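Flavin-dependent monooxygenase, oxygenase subunit HsaA (Rhodococcus sp., PDB 2RFQ) catalyses the FMNH2-dependent ortho-hydroxylation of the phenolic steroid intermediate 3-HSA to the catechol 3,4-DHSA during cholesterol breakdown. Local coordinates at residues A[129-135]-A[201-207]. Residues are numbered along the deposited sequence; the frame is centred on the assembly and turned at random.
Sequences VDGGYTV and FVPTHRV
Y133 and V202 are joined by two backbone hydrogen bonds, which make them an antiparallel hydrogen-bonded pair. V202 N reaches Y133 O at 2.8 Å, nearly straight and in the carbonyl plane, and F201 CA adds a C-H···O contact to the same oxygen. The return bond, Y133 N to V202 O at 2.9 Å, is more bent, 141° at the hydrogen. V202 O also receives a C-H···O contact from G132 CA. Two residues away, at the turn, G131 O accepts T204 N at 3.0 Å, while T204 OG1 lies near enough for a weak bond at most. The pairing ties the type II turn V129–G132, which links strands 124-129 and 132-142 into a tight β-hairpin, to strand 200-203 in the β-domain of this acyl-CoA dehydrogenase-like fold. F201 CG stands anti to its backbone N (chi1 174°), which brings the ring to the turn: CZ lies 3.3 Å from G131 O, and V129 CG2 meets the ring edge in plane. V207 CG2 sits obliquely against the Y133 ring, 3.5 Å from CD2. A serine in place of Y133 would probably leave a gap beside V207 and V157. Further along, V135 CG2 packs on V202 CG2 at 3.6 Å.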
loop_
_atom_site.group_PDB
_atom_site.type_symbol
_atom_site.label_atom_id
_atom_site.label_comp_id
_atom_site.label_asym_id
_atom_site.label_seq_id
_atom_site.Cartn_x
_atom_site.Cartn_y
_atom_site.Cartn_z
ATOM N N VAL A 129 17.719 13.721 47.699
ATOM C CA VAL A 129 17.771 14.423 48.989
ATOM C C VAL A 129 17.661 13.378 50.084
ATOM O O VAL A 129 17.326 12.232 49.805
ATOM C CB VAL A 129 16.634 15.489 49.159
ATOM C CG1 VAL A 129 16.766 16.587 48.118
ATOM C CG2 VAL A 129 15.222 14.842 49.155
ATOM N N ASP A 130 17.950 13.755 51.327
ATOM C CA ASP A 130 17.786 12.813 52.427
ATOM C C ASP A 130 16.362 12.266 52.439
ATOM O O ASP A 130 15.399 13.036 52.471
ATOM C CB ASP A 130 18.077 13.488 53.762
ATOM C CG ASP A 130 19.552 13.802 53.955
ATOM O OD1 ASP A 130 20.402 13.282 53.188
ATOM O OD2 ASP A 130 19.862 14.570 54.893
ATOM N N GLY A 131 16.237 10.942 52.380
ATOM C CA GLY A 131 14.940 10.289 52.530
ATOM C C GLY A 131 14.169 10.092 51.238
ATOM O O GLY A 131 13.077 9.530 51.259
ATOM N N GLY A 132 14.736 10.541 50.119
ATOM C CA GLY A 132 14.033 10.408 48.834
ATOM C C GLY A 132 14.497 11.417 47.805
ATOM O O GLY A 132 15.695 11.479 47.482
ATOM N N TYR A 133 13.531 12.167 47.262
ATOM C CA TYR A 133 13.748 13.040 46.097
ATOM C C TYR A 133 12.908 14.293 46.160
ATOM O O TYR A 133 11.784 14.284 46.692
ATOM C CB TYR A 133 13.410 12.300 44.779
ATOM C CG TYR A 133 14.043 10.940 44.688
ATOM C CD1 TYR A 133 15.262 10.758 44.027
ATOM C CD2 TYR A 133 13.451 9.834 45.317
ATOM C CE1 TYR A 133 15.865 9.508 43.979
ATOM C CE2 TYR A 133 14.041 8.601 45.275
ATOM C CZ TYR A 133 15.233 8.437 44.609
ATOM O OH TYR A 133 15.813 7.200 44.568
ATOM N N THR A 134 13.456 15.380 45.620
ATOM C CA THR A 134 12.664 16.575 45.344
ATOM C C THR A 134 12.325 16.538 43.863
ATOM O O THR A 134 13.209 16.503 43.002
ATOM C CB THR A 134 13.420 17.886 45.678
ATOM O OG1 THR A 134 13.843 17.860 47.045
ATOM C CG2 THR A 134 12.518 19.099 45.472
ATOM N N VAL A 135 11.033 16.536 43.584
ATOM C CA VAL A 135 10.565 16.347 42.231
ATOM C C VAL A 135 9.948 17.635 41.710
ATOM O O VAL A 135 9.238 18.341 42.435
ATOM C CB VAL A 135 9.565 15.166 42.138
ATOM C CG1 VAL A 135 9.099 14.961 40.693
ATOM C CG2 VAL A 135 10.222 13.879 42.665
ATOM N N PHE A 201 8.476 16.669 47.872
ATOM C CA PHE A 201 9.256 15.593 48.434
ATOM C C PHE A 201 8.560 14.277 48.126
ATOM O O PHE A 201 7.375 14.120 48.427
ATOM C CB PHE A 201 9.415 15.745 49.942
ATOM C CG PHE A 201 10.095 14.585 50.568
ATOM C CD1 PHE A 201 11.453 14.390 50.370
ATOM C CD2 PHE A 201 9.378 13.655 51.323
ATOM C CE1 PHE A 201 12.095 13.302 50.918
ATOM C CE2 PHE A 201 10.022 12.548 51.883
ATOM C CZ PHE A 201 11.372 12.362 51.671
ATOM N N VAL A 202 9.312 13.346 47.546
ATOM C CA VAL A 202 8.827 11.989 47.283
ATOM C C VAL A 202 9.757 11.015 48.011
ATOM O O VAL A 202 10.964 10.978 47.734
ATOM C CB VAL A 202 8.795 11.696 45.773
ATOM C CG1 VAL A 202 8.313 10.243 45.525
ATOM C CG2 VAL A 202 7.857 12.703 45.050
ATOM N N PRO A 203 9.212 10.245 48.978
ATOM C CA PRO A 203 10.074 9.341 49.757
ATOM C C PRO A 203 10.577 8.156 48.936
ATOM O O PRO A 203 9.904 7.719 47.996
ATOM C CB PRO A 203 9.147 8.849 50.871
ATOM C CG PRO A 203 7.780 8.931 50.259
ATOM C CD PRO A 203 7.799 10.168 49.408
ATOM N N THR A 204 11.762 7.661 49.296
ATOM C CA THR A 204 12.419 6.528 48.640
ATOM C C THR A 204 11.477 5.374 48.313
ATOM O O THR A 204 11.494 4.843 47.193
ATOM C CB THR A 204 13.577 6.008 49.511
ATOM O OG1 THR A 204 14.510 7.074 49.703
ATOM C CG2 THR A 204 14.269 4.821 48.840
ATOM N N HIS A 205 10.639 4.988 49.274
ATOM C CA HIS A 205 9.779 3.809 49.073
ATOM C C HIS A 205 8.726 4.002 47.983
ATOM O O HIS A 205 8.136 3.034 47.523
ATOM C CB HIS A 205 9.147 3.340 50.398
ATOM C CG HIS A 205 8.023 4.203 50.882
ATOM N ND1 HIS A 205 8.221 5.330 51.653
ATOM C CD2 HIS A 205 6.683 4.089 50.723
ATOM C CE1 HIS A 205 7.055 5.880 51.936
ATOM N NE2 HIS A 205 6.104 5.143 51.386
ATOM N N ARG A 206 8.513 5.252 47.588
ATOM C CA ARG A 206 7.526 5.586 46.556
ATOM C C ARG A 206 8.169 5.835 45.180
ATOM O O ARG A 206 7.558 6.440 44.293
ATOM C CB ARG A 206 6.720 6.807 46.997
ATOM C CG ARG A 206 5.768 6.519 48.149
ATOM C CD ARG A 206 4.830 7.701 48.311
ATOM N NE ARG A 206 4.078 7.634 49.565
ATOM C CZ ARG A 206 3.549 8.704 50.151
ATOM N NH1 ARG A 206 3.697 9.911 49.604
ATOM N NH2 ARG A 206 2.872 8.576 51.290
ATOM N N VAL A 207 9.387 5.333 44.987
ATOM C CA VAL A 207 10.073 5.496 43.702
ATOM C C VAL A 207 10.572 4.146 43.198
ATOM O O VAL A 207 11.158 3.376 43.958
ATOM C CB VAL A 207 11.244 6.507 43.831
ATOM C CG1 VAL A 207 11.984 6.653 42.497
ATOM C CG2 VAL A 207 10.704 7.841 44.294
#